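PDB 5AEG: alpha-glucosidase YIHQ from Escherichia coli, which hydrolyses sulfoquinovosyl diacylglycerides and simple sulfoquinovosides such as sulfoquinovosyl glycerol, releasing sulfoquinovose for use as a source of carbon and sulfur. Local coordinates for residues A[286-294]-A[302-313]. Sequence-based numbering, arbitrary orientation.
With CA (calcium ion), chain C.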
# COMPACT_ATOMS: atom_id res chain seq x y z
N TRP A 286 0.13 9.78 18.78
CA TRP A 286 -0.52 10.06 17.48
C TRP A 286 -2.01 10.32 17.85
O TRP A 286 -2.71 9.44 18.33
CB TRP A 286 -0.43 8.83 16.56
CG TRP A 286 -1.35 9.02 15.38
CD1 TRP A 286 -1.34 10.06 14.52
CD2 TRP A 286 -2.47 8.22 15.03
NE1 TRP A 286 -2.37 9.95 13.61
CE2 TRP A 286 -3.08 8.80 13.90
CE3 TRP A 286 -2.96 7.02 15.50
CZ2 TRP A 286 -4.25 8.28 13.32
CZ3 TRP A 286 -4.09 6.46 14.86
CH2 TRP A 286 -4.72 7.12 13.83
N ALA A 287 -2.41 11.58 17.72
CA ALA A 287 -3.74 12.04 18.14
C ALA A 287 -4.43 12.61 16.90
O ALA A 287 -4.24 13.80 16.52
CB ALA A 287 -3.60 13.15 19.21
N GLN A 288 -5.22 11.79 16.25
CA GLN A 288 -5.86 12.25 15.02
C GLN A 288 -6.94 13.37 15.22
O GLN A 288 -7.29 14.05 14.23
CB GLN A 288 -6.42 11.10 14.22
CG GLN A 288 -7.53 10.31 14.89
CD GLN A 288 -8.16 9.28 13.96
OE1 GLN A 288 -7.81 9.18 12.77
NE2 GLN A 288 -9.21 8.60 14.47
N ASP A 289 -7.45 13.49 16.45
CA ASP A 289 -8.41 14.59 16.80
C ASP A 289 -7.77 15.91 17.23
O ASP A 289 -8.51 16.74 17.77
CB ASP A 289 -9.50 14.10 17.84
CG ASP A 289 -8.94 13.73 19.15
OD1 ASP A 289 -7.75 13.35 19.18
OD2 ASP A 289 -9.64 13.85 20.19
N TRP A 290 -6.50 16.13 16.87
CA TRP A 290 -5.77 17.35 17.08
C TRP A 290 -6.47 18.61 16.55
O TRP A 290 -6.26 19.71 17.09
CB TRP A 290 -4.38 17.26 16.51
CG TRP A 290 -4.35 17.40 15.03
CD1 TRP A 290 -4.92 16.54 14.13
CD2 TRP A 290 -3.83 18.49 14.27
NE1 TRP A 290 -4.75 17.03 12.87
CE2 TRP A 290 -4.12 18.23 12.92
CE3 TRP A 290 -3.18 19.67 14.60
CZ2 TRP A 290 -3.71 19.10 11.86
CZ3 TRP A 290 -2.75 20.54 13.56
CH2 TRP A 290 -3.04 20.23 12.20
N SER A 291 -7.31 18.41 15.56
CA SER A 291 -8.10 19.41 14.84
C SER A 291 -9.53 19.53 15.38
O SER A 291 -10.30 20.38 14.95
CB SER A 291 -8.05 18.99 13.32
OG SER A 291 -8.77 17.77 13.09
N GLY A 292 -9.88 18.80 16.41
CA GLY A 292 -11.25 18.78 16.92
C GLY A 292 -12.06 17.55 16.59
O GLY A 292 -11.58 16.63 15.87
N ILE A 293 -13.19 17.48 17.28
CA ILE A 293 -14.10 16.38 17.30
C ILE A 293 -15.41 16.91 16.74
O ILE A 293 -15.98 17.97 17.18
CB ILE A 293 -14.36 15.88 18.71
CG1 ILE A 293 -13.09 15.35 19.35
CG2 ILE A 293 -15.46 14.83 18.69
CD1 ILE A 293 -13.27 15.02 20.83
N ARG A 294 -15.88 16.16 15.75
CA ARG A 294 -17.20 16.36 15.14
C ARG A 294 -18.11 15.23 15.60
O ARG A 294 -17.84 14.03 15.36
CB ARG A 294 -17.06 16.44 13.63
CG ARG A 294 -18.43 16.50 12.93
CD ARG A 294 -18.72 17.88 12.47
NE ARG A 294 -17.84 18.31 11.40
CZ ARG A 294 -17.92 19.50 10.86
NH1 ARG A 294 -18.82 20.41 11.32
NH2 ARG A 294 -17.09 19.83 9.90
N VAL A 302 -13.22 12.96 13.51
CA VAL A 302 -12.23 14.00 13.47
C VAL A 302 -12.89 15.17 12.68
O VAL A 302 -13.60 14.92 11.71
CB VAL A 302 -10.97 13.52 12.74
CG1 VAL A 302 -9.99 14.63 12.53
CG2 VAL A 302 -10.31 12.40 13.53
N MET A 303 -12.57 16.39 13.09
CA MET A 303 -13.00 17.60 12.42
C MET A 303 -12.04 17.86 11.26
O MET A 303 -10.80 18.06 11.44
CB MET A 303 -13.00 18.77 13.46
CG MET A 303 -13.28 20.17 12.95
SD MET A 303 -15.03 20.37 12.58
CE MET A 303 -15.81 20.16 14.17
N TRP A 304 -12.57 17.88 10.03
CA TRP A 304 -11.69 18.00 8.88
C TRP A 304 -11.26 19.43 8.50
O TRP A 304 -11.54 19.96 7.40
CB TRP A 304 -12.29 17.26 7.67
CG TRP A 304 -12.37 15.76 7.80
CD1 TRP A 304 -12.10 15.02 8.88
CD2 TRP A 304 -12.74 14.86 6.78
NE1 TRP A 304 -12.34 13.68 8.62
CE2 TRP A 304 -12.73 13.57 7.33
CE3 TRP A 304 -13.13 15.01 5.46
CZ2 TRP A 304 -13.04 12.45 6.58
CZ3 TRP A 304 -13.47 13.85 4.73
CH2 TRP A 304 -13.37 12.63 5.29
N ASN A 305 -10.62 20.10 9.44
CA ASN A 305 -10.00 21.39 9.19
C ASN A 305 -8.63 21.37 9.87
O ASN A 305 -8.55 21.32 11.07
CB ASN A 305 -10.89 22.51 9.76
CG ASN A 305 -10.48 23.88 9.22
OD1 ASN A 305 -10.69 24.19 8.06
ND2 ASN A 305 -9.76 24.63 10.00
N TRP A 306 -7.58 21.49 9.05
CA TRP A 306 -6.20 21.07 9.37
C TRP A 306 -5.41 22.22 10.04
O TRP A 306 -4.42 22.76 9.55
CB TRP A 306 -5.51 20.44 8.14
CG TRP A 306 -6.44 19.61 7.37
CD1 TRP A 306 -6.77 19.76 6.05
CD2 TRP A 306 -7.13 18.47 7.81
NE1 TRP A 306 -7.67 18.83 5.67
CE2 TRP A 306 -7.96 18.05 6.74
CE3 TRP A 306 -7.24 17.82 9.05
CZ2 TRP A 306 -8.75 16.96 6.82
CZ3 TRP A 306 -8.05 16.72 9.13
CH2 TRP A 306 -8.79 16.31 8.04
N LYS A 307 -5.88 22.47 11.26
CA LYS A 307 -5.27 23.43 12.13
C LYS A 307 -5.50 22.99 13.56
O LYS A 307 -6.58 22.45 13.89
CB LYS A 307 -5.95 24.75 11.83
CG LYS A 307 -5.38 26.01 12.43
CD LYS A 307 -5.78 27.22 11.53
CE LYS A 307 -7.25 27.27 10.99
NZ LYS A 307 -7.42 27.55 9.51
N TRP A 308 -4.54 23.24 14.43
CA TRP A 308 -4.60 22.83 15.86
C TRP A 308 -5.83 23.44 16.51
O TRP A 308 -6.07 24.61 16.35
CB TRP A 308 -3.31 23.26 16.59
CG TRP A 308 -3.41 23.31 18.03
CD1 TRP A 308 -4.04 22.45 18.84
CD2 TRP A 308 -2.91 24.34 18.86
NE1 TRP A 308 -3.94 22.85 20.13
CE2 TRP A 308 -3.25 24.01 20.19
CE3 TRP A 308 -2.18 25.51 18.61
CZ2 TRP A 308 -2.90 24.82 21.32
CZ3 TRP A 308 -1.79 26.33 19.75
CH2 TRP A 308 -2.17 25.96 21.09
N ASN A 309 -6.63 22.64 17.15
CA ASN A 309 -7.80 23.05 17.81
C ASN A 309 -7.48 23.16 19.32
O ASN A 309 -7.39 22.16 20.05
CB ASN A 309 -8.90 22.00 17.52
CG ASN A 309 -10.27 22.37 18.08
OD1 ASN A 309 -10.40 22.80 19.24
ND2 ASN A 309 -11.30 22.12 17.29
N SER A 310 -7.30 24.40 19.81
CA SER A 310 -6.89 24.59 21.23
C SER A 310 -7.99 24.36 22.22
O SER A 310 -7.74 24.22 23.42
CB SER A 310 -6.33 26.03 21.41
OG SER A 310 -7.37 26.93 21.09
N GLU A 311 -9.25 24.25 21.75
CA GLU A 311 -10.31 23.79 22.63
C GLU A 311 -10.23 22.29 22.93
O GLU A 311 -10.40 21.83 24.09
CB GLU A 311 -11.70 24.18 22.05
CG GLU A 311 -11.84 25.72 21.87
CD GLU A 311 -11.84 26.50 23.22
OE1 GLU A 311 -11.85 25.88 24.31
OE2 GLU A 311 -11.84 27.76 23.21
N ASN A 312 -10.07 21.49 21.88
CA ASN A 312 -9.93 20.03 22.12
C ASN A 312 -8.53 19.62 22.69
O ASN A 312 -8.45 18.66 23.44
CB ASN A 312 -10.24 19.28 20.84
CG ASN A 312 -10.59 17.83 21.08
OD1 ASN A 312 -11.30 17.47 22.00
ND2 ASN A 312 -10.07 16.93 20.21
N TYR A 313 -7.48 20.34 22.29
CA TYR A 313 -6.09 20.07 22.70
C TYR A 313 -5.48 21.36 23.31
O TYR A 313 -4.53 21.94 22.78
CB TYR A 313 -5.23 19.58 21.51
CG TYR A 313 -5.45 18.12 21.36
CD1 TYR A 313 -6.60 17.62 20.71
CD2 TYR A 313 -4.61 17.21 21.98
CE1 TYR A 313 -6.87 16.21 20.65
CE2 TYR A 313 -4.86 15.85 21.97
CZ TYR A 313 -5.95 15.34 21.25
OH TYR A 313 -6.20 14.05 21.30
CA CA C . -10.96 25.89 26.50
O HOH W 1 -15.49 17.60 9.50
O HOH W 2 -8.81 26.00 25.24
O HOH W 3 -10.13 23.43 26.36
O HOH W 4 -10.60 28.20 26.16
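D289 and the neighbouring pair N312 and Y313 illustrate how one carboxylate can tie the loop after strand 282-286 of the family 31 TIM barrel to the chain that returns past it, beyond the hairpin of strands 293-296 and 299-302, where I293 and V302 form an antiparallel non-hydrogen-bonded pair. The Y313 hydroxyl donates to D289 OD1 on its syn side, OH to OD1 2.7 Å, with ring and carboxylate planes perpendicular (90°). N312 comes across at about a right angle, its ND2 bonding both D289 O (2.9 Å) and, from above the carboxylate plane, D289 OD2. G292 N reaches D289 O from the opposite face, closing the turn. With OD2 also accepting from G263 N, an alanine in place of D289 would probably leave the Y313 hydroxyl and G263 N without their acceptor and N312 ND2 with the D289 carbonyl alone.

The W290 ring, its NE1 bonded to Y333 O, packs on the W306-W308 backbone, CZ3 3.4 Å from W308 N and K307 O over one face; W290 O accepts in plane from N309 N. S291 OG lies between backbone N and carbonyl carbon (chi1 68°), which aims it at M303 O, 2.6 Å away. The bent M303 chain sets SD over the centre of the R294 guanidinium, which also pairs with D341. V302 CG2 packs on Q288 CG at 3.7 Å, joining two substrate-binding residues. Side-chain donors on the D289 carboxylate and on backbone carbonyls of mostly buried residues thus tie the loop down, consistent with a firmly shaped wall for the sulfolipid pocket.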